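Local coordinates for protein trans-2-enoyl-CoA reductase [NADH] (Treponema denticola ATCC 35405, PDB 4GGO) that reduces the carbon-carbon double bond of trans-2-enoyl-CoA thioesters such as crotonyl-CoA with NADH, yielding saturated acyl-CoAs for fatty acid biosynthesis, at residues Asp179-Glu184 with His376-Ser381; Val301-Gly306 with Leu368-Gly373; Glu208-Trp213 with Cys227-Tyr232; Phe122-Lys127 with Ile214-Lys219; Val165-Gly170 with Asp195-Ala200. All coordinates share one frame; numbering follows the deposited sequence.

Contact 1 of 5, residues Asp179-Glu184 with His376-Ser381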
# COMPACT_ATOMS: atom_id res chain seq x y z
N ASP A 179 3.06 -5.07 -21.78
CA ASP A 179 3.59 -3.73 -21.57
C ASP A 179 2.46 -2.76 -21.88
O ASP A 179 2.09 -2.59 -23.05
CB ASP A 179 4.79 -3.48 -22.48
CG ASP A 179 5.51 -2.17 -22.17
OD1 ASP A 179 4.84 -1.12 -22.08
OD2 ASP A 179 6.75 -2.20 -22.02
N PRO A 180 1.90 -2.13 -20.84
CA PRO A 180 0.72 -1.26 -20.96
C PRO A 180 0.97 -0.02 -21.82
O PRO A 180 0.01 0.59 -22.29
CB PRO A 180 0.45 -0.84 -19.51
CG PRO A 180 1.77 -0.98 -18.83
CD PRO A 180 2.41 -2.17 -19.46
N PHE A 181 2.24 0.33 -22.03
CA PHE A 181 2.57 1.52 -22.81
C PHE A 181 2.80 1.22 -24.30
O PHE A 181 2.61 2.09 -25.15
CB PHE A 181 3.79 2.23 -22.22
CG PHE A 181 3.50 2.96 -20.94
CD1 PHE A 181 2.92 4.22 -20.96
CD2 PHE A 181 3.79 2.39 -19.71
CE1 PHE A 181 2.64 4.89 -19.79
CE2 PHE A 181 3.52 3.06 -18.53
CZ PHE A 181 2.94 4.31 -18.57
N THR A 182 3.18 -0.02 -24.60
CA THR A 182 3.41 -0.42 -25.99
C THR A 182 2.33 -1.39 -26.46
O THR A 182 2.10 -1.54 -27.66
CB THR A 182 4.78 -1.09 -26.17
OG1 THR A 182 4.82 -2.31 -25.42
CG2 THR A 182 5.89 -0.16 -25.68
N GLY A 183 1.67 -2.04 -25.51
CA GLY A 183 0.61 -2.99 -25.82
C GLY A 183 1.14 -4.36 -26.20
O GLY A 183 0.37 -5.23 -26.61
N GLU A 184 2.44 -4.56 -26.04
CA GLU A 184 3.06 -5.82 -26.44
C GLU A 184 2.87 -6.92 -25.40
O GLU A 184 3.16 -6.73 -24.22
CB GLU A 184 4.56 -5.62 -26.71
CG GLU A 184 5.24 -6.88 -27.23
CD GLU A 184 6.76 -6.74 -27.30
OE1 GLU A 184 7.28 -5.69 -26.89
OE2 GLU A 184 7.41 -7.70 -27.75
N HIS A 376 -2.50 4.88 -16.26
CA HIS A 376 -2.87 5.97 -15.36
C HIS A 376 -2.40 5.71 -13.93
O HIS A 376 -1.80 6.58 -13.31
CB HIS A 376 -4.38 6.20 -15.38
CG HIS A 376 -4.84 7.26 -14.41
ND1 HIS A 376 -4.58 8.60 -14.61
CD2 HIS A 376 -5.51 7.16 -13.25
CE1 HIS A 376 -5.09 9.29 -13.60
NE2 HIS A 376 -5.66 8.44 -12.76
N ASP A 377 -2.68 4.51 -13.42
CA ASP A 377 -2.29 4.15 -12.06
C ASP A 377 -0.78 4.17 -11.88
O ASP A 377 -0.27 4.63 -10.86
CB ASP A 377 -2.86 2.79 -11.67
CG ASP A 377 -4.36 2.82 -11.46
OD1 ASP A 377 -4.92 3.93 -11.37
OD2 ASP A 377 -4.97 1.73 -11.36
N PHE A 378 -0.07 3.67 -12.89
CA PHE A 378 1.39 3.67 -12.87
C PHE A 378 1.94 5.10 -12.85
O PHE A 378 2.89 5.40 -12.12
CB PHE A 378 1.94 2.92 -14.08
CG PHE A 378 3.44 2.90 -14.17
CD1 PHE A 378 4.18 1.99 -13.43
CD2 PHE A 378 4.11 3.80 -14.98
CE1 PHE A 378 5.56 1.97 -13.51
CE2 PHE A 378 5.49 3.79 -15.06
CZ PHE A 378 6.22 2.87 -14.32
N LEU A 379 1.34 5.97 -13.64
CA LEU A 379 1.80 7.35 -13.77
C LEU A 379 1.36 8.24 -12.61
O LEU A 379 2.11 9.11 -12.18
CB LEU A 379 1.32 7.95 -15.10
CG LEU A 379 2.01 7.43 -16.36
CD1 LEU A 379 1.36 8.01 -17.61
CD2 LEU A 379 3.50 7.77 -16.33
N ALA A 380 0.15 8.01 -12.11
CA ALA A 380 -0.39 8.84 -11.03
C ALA A 380 0.34 8.64 -9.71
O ALA A 380 0.30 9.50 -8.83
CB ALA A 380 -1.89 8.57 -10.85
N SER A 381 1.01 7.50 -9.58
CA SER A 381 1.79 7.21 -8.38
C SER A 381 2.95 8.18 -8.23
O SER A 381 3.46 8.39 -7.13
CB SER A 381 2.31 5.77 -8.40
OG SER A 381 1.23 4.84 -8.38
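The loop that joins strands 173-178 and 185-190 meets helix 371-380 through the ring of F181, which comes to rest against F378 and L379 at the protein surface. The far end of the ring does the touching. F181 CE2 lies 3.7 Å from F378 CD2, the two rings being obliquely set with planes 73° apart. L379 takes the neighbouring part of the rim: its CG sits in the plane of the F181 ring, 3.9 Å from CZ, while L379 CD1 reaches CE1 of F181 at 4.0 Å. F378 turns its ring out to meet the loop because CG is anti to the backbone N (chi1 178°). Behind F181 the loop is shaped by an Asx turn. D179 OD1 accepts from F181 N at 3.0 Å, nearly in line with its C-O bond, and from T182 N at 3.2 Å, this donor standing above the carboxylate plane. Two bonds to one oxygen thus hold the backbone from which the phenyl ring projects. R375 NH1 also hydrogen-bonds to P180 O. F378 is also a neighbour of the NAD(+)-binding residue V281, their side chains about 4 Å apart.

Contact 2 of 5, residues Val301-Gly306 with Leu368-Gly373; sequences VMKEKG and LTDLAG
K303 stretches from helix 291-305 to the carboxylate of D370. Its CB already heads for the partner, and beyond CG the chain is fully extended, running close by the oxygen that its tip binds. CD passes 3.3 Å from D370 OD2 and CE 3.2 Å from that same oxygen. At the tip, NZ forms a salt bridge with D370 OD2 at a short 2.5 Å, taken on the syn lone pair, and stands 3.8 Å from G373 CA. A water closes a small ring: it donates to D370 OD1 at 2.8 Å and accepts a weak bond from K303 NZ. The two carboxylate oxygens therefore divide the work, since OD1 also receives G373 N at 2.8 Å, from well above the carboxylate plane. Backbone bonding between D370 and A296 ties the same place to helix 291-305. D370 is thus the N-cap of helix 371-380, capping it with one oxygen and pairing with a lysine through the other.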
# COMPACT_ATOMS: atom_id res chain seq x y z
N VAL A 301 -12.62 -5.87 -16.13
CA VAL A 301 -13.79 -6.61 -15.65
C VAL A 301 -14.50 -5.88 -14.51
O VAL A 301 -15.72 -5.74 -14.52
CB VAL A 301 -13.39 -8.03 -15.19
CG1 VAL A 301 -14.55 -8.71 -14.50
CG2 VAL A 301 -12.90 -8.86 -16.37
N MET A 302 -13.73 -5.42 -13.53
CA MET A 302 -14.32 -4.81 -12.34
C MET A 302 -14.93 -3.43 -12.60
O MET A 302 -15.90 -3.04 -11.96
CB MET A 302 -13.31 -4.77 -11.19
CG MET A 302 -12.85 -6.16 -10.76
SD MET A 302 -11.87 -6.18 -9.25
CE MET A 302 -13.14 -5.95 -8.01
N LYS A 303 -14.36 -2.69 -13.56
CA LYS A 303 -14.93 -1.40 -13.94
C LYS A 303 -16.26 -1.59 -14.67
O LYS A 303 -17.18 -0.79 -14.52
CB LYS A 303 -13.95 -0.59 -14.79
CG LYS A 303 -12.83 0.05 -13.98
CD LYS A 303 -11.82 0.76 -14.87
CE LYS A 303 -10.73 1.42 -14.04
NZ LYS A 303 -9.74 2.16 -14.88
N GLU A 304 -16.35 -2.66 -15.45
CA GLU A 304 -17.60 -2.99 -16.15
C GLU A 304 -18.66 -3.49 -15.17
O GLU A 304 -19.85 -3.21 -15.34
CB GLU A 304 -17.36 -4.03 -17.25
CG GLU A 304 -16.59 -3.49 -18.44
CD GLU A 304 -16.57 -4.46 -19.61
OE1 GLU A 304 -17.20 -5.54 -19.50
OE2 GLU A 304 -15.93 -4.15 -20.64
N LYS A 305 -18.23 -4.22 -14.15
CA LYS A 305 -19.15 -4.76 -13.15
C LYS A 305 -19.57 -3.71 -12.12
O LYS A 305 -20.64 -3.80 -11.53
CB LYS A 305 -18.53 -5.97 -12.45
CG LYS A 305 -18.43 -7.21 -13.32
CD LYS A 305 -17.91 -8.40 -12.53
CE LYS A 305 -17.94 -9.67 -13.35
NZ LYS A 305 -19.33 -10.09 -13.69
N GLY A 306 -18.71 -2.72 -11.92
CA GLY A 306 -19.01 -1.63 -11.00
C GLY A 306 -18.40 -1.80 -9.62
O GLY A 306 -18.72 -1.04 -8.71
N LEU A 368 -9.38 -5.00 -25.32
CA LEU A 368 -9.88 -6.06 -24.46
C LEU A 368 -9.62 -5.80 -22.97
O LEU A 368 -10.42 -6.18 -22.12
CB LEU A 368 -9.28 -7.41 -24.85
CG LEU A 368 -10.22 -8.42 -25.52
CD1 LEU A 368 -10.72 -7.90 -26.86
CD2 LEU A 368 -9.53 -9.77 -25.68
N THR A 369 -8.49 -5.17 -22.67
CA THR A 369 -8.13 -4.91 -21.28
C THR A 369 -8.01 -3.42 -21.00
O THR A 369 -7.99 -2.60 -21.92
CB THR A 369 -6.80 -5.59 -20.89
OG1 THR A 369 -5.72 -4.99 -21.60
CG2 THR A 369 -6.85 -7.08 -21.21
N ASP A 370 -7.92 -3.07 -19.72
CA ASP A 370 -7.80 -1.67 -19.32
C ASP A 370 -6.34 -1.26 -19.23
O ASP A 370 -5.84 -0.94 -18.14
CB ASP A 370 -8.51 -1.43 -17.99
CG ASP A 370 -8.66 0.04 -17.66
OD1 ASP A 370 -8.52 0.87 -18.59
OD2 ASP A 370 -8.92 0.37 -16.49
N LEU A 371 -5.65 -1.26 -20.36
CA LEU A 371 -4.27 -0.81 -20.42
C LEU A 371 -4.20 0.68 -20.11
O LEU A 371 -3.22 1.17 -19.56
CB LEU A 371 -3.66 -1.09 -21.79
CG LEU A 371 -3.48 -2.57 -22.16
CD1 LEU A 371 -2.75 -2.71 -23.49
CD2 LEU A 371 -2.72 -3.31 -21.06
N ALA A 372 -5.26 1.40 -20.48
CA ALA A 372 -5.36 2.83 -20.19
C ALA A 372 -5.39 3.08 -18.69
O ALA A 372 -4.70 3.96 -18.18
CB ALA A 372 -6.59 3.42 -20.86
N GLY A 373 -6.21 2.30 -17.98
CA GLY A 373 -6.30 2.40 -16.54
C GLY A 373 -4.99 2.03 -15.87
O GLY A 373 -4.61 2.63 -14.86
O HOH W 1 -9.63 3.35 -17.89

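Contact 3 of 5, residues Glu208-Trp213 with Cys227-Tyr232; sequences EDWERW and CITLAY
W210 carries CG opposite its backbone N (chi1 180°) and T229 places OG1 in the same way, which brings the indole N-H to the hydroxyl. The setting is the Rossmann-type core: helix 208-219 lies over strand 227-233 of the central parallel sheet, the two segments running nearly antiparallel at 164° with axes 10.3 Å apart. W210 NE1 donates to T229 OG1 at 2.9 Å, an almost straight bond (166°) with the acceptor in the indole plane. Two residues along the strand, A231 presents its methyl to one face of the six-membered ring, CB standing 3.6 Å from the centroid in a CH-pi contact. One bond at the edge and one methyl over the face together fix how the buried indole is turned. Y146 of the adjoining strand meets the indole too, and L256 and A260 pack on it from helix 248-266. T229 OG1 is also hydrogen-bonded to I144 O, while the threonine methyl, CG2, reaches W210 CZ2 at 3.9 Å.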
# COMPACT_ATOMS: atom_id res chain seq x y z
N GLU A 208 8.49 -9.35 11.23
CA GLU A 208 9.47 -9.07 12.28
C GLU A 208 9.44 -7.61 12.74
O GLU A 208 9.33 -7.34 13.94
CB GLU A 208 10.89 -9.45 11.84
CG GLU A 208 11.15 -10.95 11.83
CD GLU A 208 12.63 -11.28 11.73
OE1 GLU A 208 13.44 -10.36 11.49
OE2 GLU A 208 12.98 -12.47 11.92
N ASP A 209 9.53 -6.68 11.79
CA ASP A 209 9.55 -5.26 12.13
C ASP A 209 8.23 -4.81 12.72
O ASP A 209 8.19 -3.97 13.62
CB ASP A 209 9.88 -4.42 10.90
CG ASP A 209 9.98 -2.94 11.22
OD1 ASP A 209 10.77 -2.58 12.12
OD2 ASP A 209 9.27 -2.14 10.58
N TRP A 210 7.14 -5.37 12.21
CA TRP A 210 5.80 -5.07 12.70
C TRP A 210 5.71 -5.40 14.19
O TRP A 210 5.29 -4.56 14.99
CB TRP A 210 4.77 -5.90 11.92
CG TRP A 210 3.35 -5.69 12.34
CD1 TRP A 210 2.83 -4.60 12.99
CD2 TRP A 210 2.26 -6.60 12.14
NE1 TRP A 210 1.48 -4.78 13.20
CE2 TRP A 210 1.11 -6.00 12.69
CE3 TRP A 210 2.15 -7.86 11.56
CZ2 TRP A 210 -0.14 -6.62 12.67
CZ3 TRP A 210 0.91 -8.47 11.53
CH2 TRP A 210 -0.22 -7.85 12.09
N GLU A 211 6.12 -6.61 14.54
CA GLU A 211 6.09 -7.06 15.93
C GLU A 211 7.04 -6.22 16.78
O GLU A 211 6.77 -5.96 17.95
CB GLU A 211 6.46 -8.54 16.01
CG GLU A 211 6.21 -9.17 17.37
CD GLU A 211 6.45 -10.67 17.37
OE1 GLU A 211 7.27 -11.14 16.56
OE2 GLU A 211 5.80 -11.38 18.17
N ARG A 212 8.16 -5.81 16.19
CA ARG A 212 9.13 -4.98 16.89
C ARG A 212 8.53 -3.61 17.20
O ARG A 212 8.73 -3.07 18.29
CB ARG A 212 10.41 -4.82 16.06
CG ARG A 212 11.60 -4.29 16.85
CD ARG A 212 12.82 -4.12 15.96
NE ARG A 212 14.00 -3.69 16.71
CZ ARG A 212 14.97 -4.51 17.10
NH1 ARG A 212 14.91 -5.80 16.81
NH2 ARG A 212 16.01 -4.03 17.78
N TRP A 213 7.79 -3.06 16.25
CA TRP A 213 7.09 -1.79 16.45
C TRP A 213 6.10 -1.90 17.60
O TRP A 213 6.06 -1.04 18.48
CB TRP A 213 6.36 -1.36 15.18
CG TRP A 213 7.18 -0.52 14.25
CD1 TRP A 213 7.86 -0.95 13.14
CD2 TRP A 213 7.41 0.89 14.33
NE1 TRP A 213 8.50 0.11 12.54
CE2 TRP A 213 8.23 1.25 13.25
CE3 TRP A 213 6.99 1.88 15.23
CZ2 TRP A 213 8.65 2.56 13.03
CZ3 TRP A 213 7.41 3.19 15.01
CH2 TRP A 213 8.23 3.51 13.92
N CYS A 227 -6.33 -1.66 21.12
CA CYS A 227 -5.71 -1.05 19.95
C CYS A 227 -5.72 -1.99 18.75
O CYS A 227 -5.37 -3.16 18.86
CB CYS A 227 -4.27 -0.62 20.26
SG CYS A 227 -3.42 0.20 18.90
N ILE A 228 -6.12 -1.46 17.60
CA ILE A 228 -6.12 -2.23 16.36
C ILE A 228 -4.81 -2.04 15.62
O ILE A 228 -4.35 -0.91 15.44
CB ILE A 228 -7.27 -1.79 15.43
CG1 ILE A 228 -8.63 -2.02 16.10
CG2 ILE A 228 -7.19 -2.52 14.10
CD1 ILE A 228 -9.80 -1.56 15.27
N THR A 229 -4.19 -3.13 15.20
CA THR A 229 -3.02 -3.04 14.33
C THR A 229 -3.15 -3.97 13.13
O THR A 229 -3.53 -5.13 13.26
CB THR A 229 -1.69 -3.27 15.09
OG1 THR A 229 -0.58 -3.06 14.20
CG2 THR A 229 -1.61 -4.67 15.67
N LEU A 230 -2.86 -3.44 11.94
CA LEU A 230 -3.04 -4.18 10.71
C LEU A 230 -1.77 -4.19 9.87
O LEU A 230 -1.02 -3.21 9.85
CB LEU A 230 -4.17 -3.58 9.87
CG LEU A 230 -5.51 -3.29 10.54
CD1 LEU A 230 -6.48 -2.69 9.54
CD2 LEU A 230 -6.09 -4.54 11.15
N ALA A 231 -1.53 -5.29 9.18
CA ALA A 231 -0.47 -5.37 8.18
C ALA A 231 -1.10 -5.77 6.86
O ALA A 231 -1.80 -6.78 6.78
CB ALA A 231 0.60 -6.36 8.60
N TYR A 232 -0.85 -4.98 5.82
CA TYR A 232 -1.46 -5.23 4.52
C TYR A 232 -0.72 -6.33 3.76
O TYR A 232 0.50 -6.47 3.89
CB TYR A 232 -1.51 -3.94 3.70
CG TYR A 232 -2.43 -2.90 4.28
CD1 TYR A 232 -3.61 -3.27 4.90
CD2 TYR A 232 -2.11 -1.55 4.23
CE1 TYR A 232 -4.46 -2.32 5.45
CE2 TYR A 232 -2.95 -0.59 4.77
CZ TYR A 232 -4.13 -0.99 5.38
OH TYR A 232 -4.98 -0.05 5.92

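Contact 4 of 5, residues Phe122-Lys127 with Ile214-Lys219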
# COMPACT_ATOMS: atom_id res chain seq x y z
N PHE A 122 12.59 0.73 9.74
CA PHE A 122 13.17 -0.52 10.23
C PHE A 122 14.18 -0.24 11.34
O PHE A 122 14.63 -1.16 12.03
CB PHE A 122 13.84 -1.28 9.09
CG PHE A 122 12.87 -1.81 8.06
CD1 PHE A 122 11.66 -2.34 8.45
CD2 PHE A 122 13.19 -1.78 6.72
CE1 PHE A 122 10.77 -2.83 7.51
CE2 PHE A 122 12.30 -2.27 5.77
CZ PHE A 122 11.09 -2.79 6.17
N SER A 123 14.54 1.03 11.51
CA SER A 123 15.56 1.41 12.48
C SER A 123 14.97 1.74 13.84
O SER A 123 13.83 2.19 13.95
CB SER A 123 16.36 2.61 11.96
OG SER A 123 15.60 3.80 12.01
N ASP A 124 15.75 1.49 14.89
CA ASP A 124 15.33 1.80 16.25
C ASP A 124 15.33 3.31 16.51
O ASP A 124 14.64 3.79 17.41
CB ASP A 124 16.21 1.09 17.28
CG ASP A 124 15.94 -0.40 17.36
OD1 ASP A 124 14.79 -0.81 17.09
OD2 ASP A 124 16.88 -1.16 17.70
N GLU A 125 16.10 4.04 15.72
CA GLU A 125 16.17 5.49 15.84
C GLU A 125 14.83 6.12 15.49
O GLU A 125 14.32 6.98 16.21
CB GLU A 125 17.26 6.08 14.94
CG GLU A 125 18.59 5.35 15.00
CD GLU A 125 18.71 4.27 13.94
OE1 GLU A 125 18.55 3.08 14.27
OE2 GLU A 125 18.97 4.62 12.76
N ILE A 126 14.25 5.68 14.38
CA ILE A 126 12.95 6.18 13.93
C ILE A 126 11.85 5.80 14.91
O ILE A 126 10.96 6.60 15.20
CB ILE A 126 12.62 5.69 12.51
CG1 ILE A 126 13.52 6.40 11.49
CG2 ILE A 126 11.16 5.93 12.17
CD1 ILE A 126 13.51 7.90 11.61
N LYS A 127 11.92 4.58 15.44
CA LYS A 127 10.99 4.14 16.47
C LYS A 127 11.10 5.02 17.71
O LYS A 127 10.10 5.35 18.35
CB LYS A 127 11.23 2.67 16.84
CG LYS A 127 10.81 1.68 15.77
CD LYS A 127 11.07 0.25 16.21
CE LYS A 127 10.59 -0.76 15.17
NZ LYS A 127 11.29 -0.60 13.87
N ILE A 214 5.30 -2.97 17.59
CA ILE A 214 4.27 -3.17 18.61
C ILE A 214 4.86 -3.38 20.00
O ILE A 214 4.43 -2.75 20.97
CB ILE A 214 3.35 -4.35 18.25
CG1 ILE A 214 2.67 -4.11 16.90
CG2 ILE A 214 2.31 -4.57 19.34
CD1 ILE A 214 1.87 -2.83 16.84
N LYS A 215 5.84 -4.27 20.10
CA LYS A 215 6.46 -4.60 21.39
C LYS A 215 7.13 -3.39 22.04
O LYS A 215 7.08 -3.23 23.26
CB LYS A 215 7.46 -5.75 21.24
CG LYS A 215 6.81 -7.09 20.92
CD LYS A 215 7.85 -8.18 20.70
CE LYS A 215 8.58 -8.52 21.99
NZ LYS A 215 7.67 -9.12 23.00
N GLN A 216 7.76 -2.55 21.23
CA GLN A 216 8.40 -1.34 21.74
C GLN A 216 7.37 -0.32 22.22
O GLN A 216 7.53 0.29 23.28
CB GLN A 216 9.31 -0.70 20.69
CG GLN A 216 10.61 -1.45 20.45
CD GLN A 216 11.62 -0.63 19.66
OE1 GLN A 216 11.47 0.58 19.51
NE2 GLN A 216 12.64 -1.29 19.13
N LEU A 217 6.30 -0.15 21.44
CA LEU A 217 5.23 0.78 21.80
C LEU A 217 4.49 0.30 23.05
O LEU A 217 4.14 1.10 23.91
CB LEU A 217 4.25 0.94 20.64
CG LEU A 217 4.77 1.71 19.41
CD1 LEU A 217 3.76 1.65 18.28
CD2 LEU A 217 5.08 3.15 19.77
N SER A 218 4.27 -1.01 23.14
CA SER A 218 3.60 -1.60 24.29
C SER A 218 4.43 -1.40 25.56
O SER A 218 3.88 -1.12 26.63
CB SER A 218 3.37 -3.09 24.06
OG SER A 218 2.93 -3.73 25.25
N LYS A 219 5.74 -1.55 25.42
CA LYS A 219 6.66 -1.40 26.55
C LYS A 219 6.61 0.02 27.10
O LYS A 219 6.74 0.23 28.31
CB LYS A 219 8.08 -1.75 26.11
CG LYS A 219 9.09 -1.73 27.25
CD LYS A 219 8.69 -2.71 28.34
CE LYS A 219 9.58 -2.56 29.57
NZ LYS A 219 9.16 -3.48 30.66
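Q216, on the last turns of helix 208-219, brings its amide to the start of helix 124-136, where D124 and K127 receive it in quite different ways. The close-packed part is the inner one. The oxygen OE1 of Q216 settles on the aliphatic stem of K127, 3.3 Å from CD and 3.4 Å from CB, and the two side chains cross at about a right angle. K127 itself is buried: bent at its last torsion (chi4 61°), it carries NZ away from Q216 to a salt bridge with D209 and a hydrogen bond to the carbonyl of A121, an NAD(+)-binding residue, and it makes a cation-pi contact with W213. The outer part is sparser and lies nearer solvent. There Q216 NE2 donates to D124 OD1 at 3.0 Å, a moderately bent bond (149°) that lies close to the amide plane but approaches D124 from above its carboxylate plane. The other oxygen of D124 pairs with R212, one turn earlier on the helix that bears Q216. The chemistry sets which way round the amide sits: NE2 faces the carboxylate and OE1 the lysine methylenes, whereas the reverse turn would put OE1 against D124 OD1, which would probably be unfavourable.

Contact 5 of 5, residues Val165-Gly170 with Asp195-Ala200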
# COMPACT_ATOMS: atom_id res chain seq x y z
N VAL A 165 13.30 -11.18 -2.81
CA VAL A 165 13.10 -11.58 -4.20
C VAL A 165 11.66 -12.01 -4.42
O VAL A 165 10.95 -12.35 -3.48
CB VAL A 165 14.04 -12.73 -4.61
CG1 VAL A 165 15.50 -12.36 -4.33
CG2 VAL A 165 13.66 -14.01 -3.88
N LEU A 166 11.22 -11.97 -5.68
CA LEU A 166 9.87 -12.39 -6.03
C LEU A 166 9.95 -13.60 -6.95
O LEU A 166 9.84 -13.47 -8.17
CB LEU A 166 9.13 -11.26 -6.74
CG LEU A 166 9.17 -9.88 -6.07
CD1 LEU A 166 8.38 -8.87 -6.89
CD2 LEU A 166 8.64 -9.95 -4.65
N LYS A 167 10.14 -14.78 -6.37
CA LYS A 167 10.42 -15.98 -7.15
C LYS A 167 9.73 -17.22 -6.58
O LYS A 167 9.42 -17.27 -5.39
CB LYS A 167 11.93 -16.19 -7.27
CG LYS A 167 12.64 -15.12 -8.10
CD LYS A 167 14.09 -15.45 -8.40
CE LYS A 167 14.96 -15.40 -7.17
NZ LYS A 167 16.39 -15.31 -7.55
N PRO A 168 9.48 -18.23 -7.43
CA PRO A 168 8.84 -19.47 -6.97
C PRO A 168 9.85 -20.43 -6.35
O PRO A 168 11.03 -20.11 -6.25
CB PRO A 168 8.31 -20.07 -8.27
CG PRO A 168 9.30 -19.64 -9.29
CD PRO A 168 9.71 -18.25 -8.89
N PHE A 169 9.38 -21.60 -5.93
CA PHE A 169 10.26 -22.66 -5.45
C PHE A 169 10.14 -23.89 -6.34
O PHE A 169 9.06 -24.18 -6.86
CB PHE A 169 9.92 -23.04 -4.00
CG PHE A 169 10.27 -21.98 -2.99
CD1 PHE A 169 11.59 -21.60 -2.78
CD2 PHE A 169 9.28 -21.36 -2.24
CE1 PHE A 169 11.91 -20.63 -1.85
CE2 PHE A 169 9.59 -20.39 -1.31
CZ PHE A 169 10.90 -20.03 -1.12
N GLY A 170 11.25 -24.60 -6.51
CA GLY A 170 11.25 -25.82 -7.29
C GLY A 170 11.40 -25.60 -8.79
O GLY A 170 12.47 -25.83 -9.35
N ASP A 195 17.67 -21.04 -0.61
CA ASP A 195 17.36 -20.90 0.81
C ASP A 195 17.71 -19.51 1.36
O ASP A 195 17.06 -19.03 2.28
CB ASP A 195 18.05 -21.99 1.63
CG ASP A 195 17.33 -23.33 1.55
OD1 ASP A 195 16.46 -23.49 0.68
OD2 ASP A 195 17.66 -24.22 2.37
N GLU A 196 18.74 -18.89 0.80
CA GLU A 196 19.13 -17.54 1.22
C GLU A 196 18.10 -16.49 0.81
O GLU A 196 17.65 -15.70 1.63
CB GLU A 196 20.51 -17.17 0.66
CG GLU A 196 21.66 -17.57 1.56
CD GLU A 196 22.95 -16.83 1.23
OE1 GLU A 196 23.07 -16.34 0.08
OE2 GLU A 196 23.82 -16.73 2.11
N GLU A 197 17.73 -16.50 -0.47
CA GLU A 197 16.73 -15.58 -0.99
C GLU A 197 15.39 -15.76 -0.28
O GLU A 197 14.67 -14.79 -0.05
CB GLU A 197 16.55 -15.80 -2.50
CG GLU A 197 17.75 -15.38 -3.33
CD GLU A 197 17.61 -15.78 -4.79
OE1 GLU A 197 17.29 -16.95 -5.06
OE2 GLU A 197 17.81 -14.91 -5.66
N ALA A 198 15.08 -17.00 0.08
CA ALA A 198 13.84 -17.30 0.80
C ALA A 198 13.85 -16.70 2.20
O ALA A 198 12.89 -16.05 2.61
CB ALA A 198 13.63 -18.80 0.87
N ALA A 199 14.94 -16.91 2.92
CA ALA A 199 15.09 -16.38 4.27
C ALA A 199 15.13 -14.85 4.25
O ALA A 199 14.51 -14.19 5.08
CB ALA A 199 16.35 -16.93 4.93
N ALA A 200 15.85 -14.30 3.28
CA ALA A 200 15.99 -12.86 3.13
C ALA A 200 14.64 -12.20 2.85
O ALA A 200 14.34 -11.13 3.37
CB ALA A 200 16.99 -12.52 2.04
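V165 opens this contact by laying both methyls on the side chain of E197, in helix 195-205. Its CG2 is 3.7 Å from E197 CB, and CG1 follows the chain outward to lie 3.9 Å from E197 CG. The backbone here is held too, V165 N bonding to T201 OG1 on the helix and V165 O to T248 OG1. Two residues on, K167 meets the end of the same glutamate. E197 is extended beyond CG, which carries its carboxylate past the valine, and the lysine bends at chi3 (-69°) to bring NZ to it. The pair is a salt bridge with E197 OE2; the modelled separation of NZ and OE2, 2.4 Å, is so short that its exact value is doubtful. F169, again two residues further, leaves the glutamate and turns to the next helical residue: its CZ comes 3.6 Å from A198 CB, which sits at the edge of the ring, near its plane. F169 also packs on T248 and K251 of helix 248-266, and its side chain is about 11 Å from that of Y244, the probable proton donor. What results is an extended connecting loop between strands 161-163 and 173-178, lying between two helices of the catalytic region and presenting every second residue to the first turns of helix 195-205.

How the contacts relate
Contact 3 alone is wholly buried, and it relies on an indole bonded and packed against a sheet strand. Contact 4 continues from it along helix 208-219 toward the outside, and the two touch through salt bridges between their segments, with paired charges lying between the buried contact and the partly buried one. Contacts 1 and 2 share helix 371-380 on the other side of the chain's centre and touch where L371 packs on P180 and G183; one is apolar, the other ionic. Contact 5, also at the surface, mixes both kinds within one loop. Its helix, 195-205, directly precedes helix 208-219, yet the segments of contact 5 touch none of the other contacts.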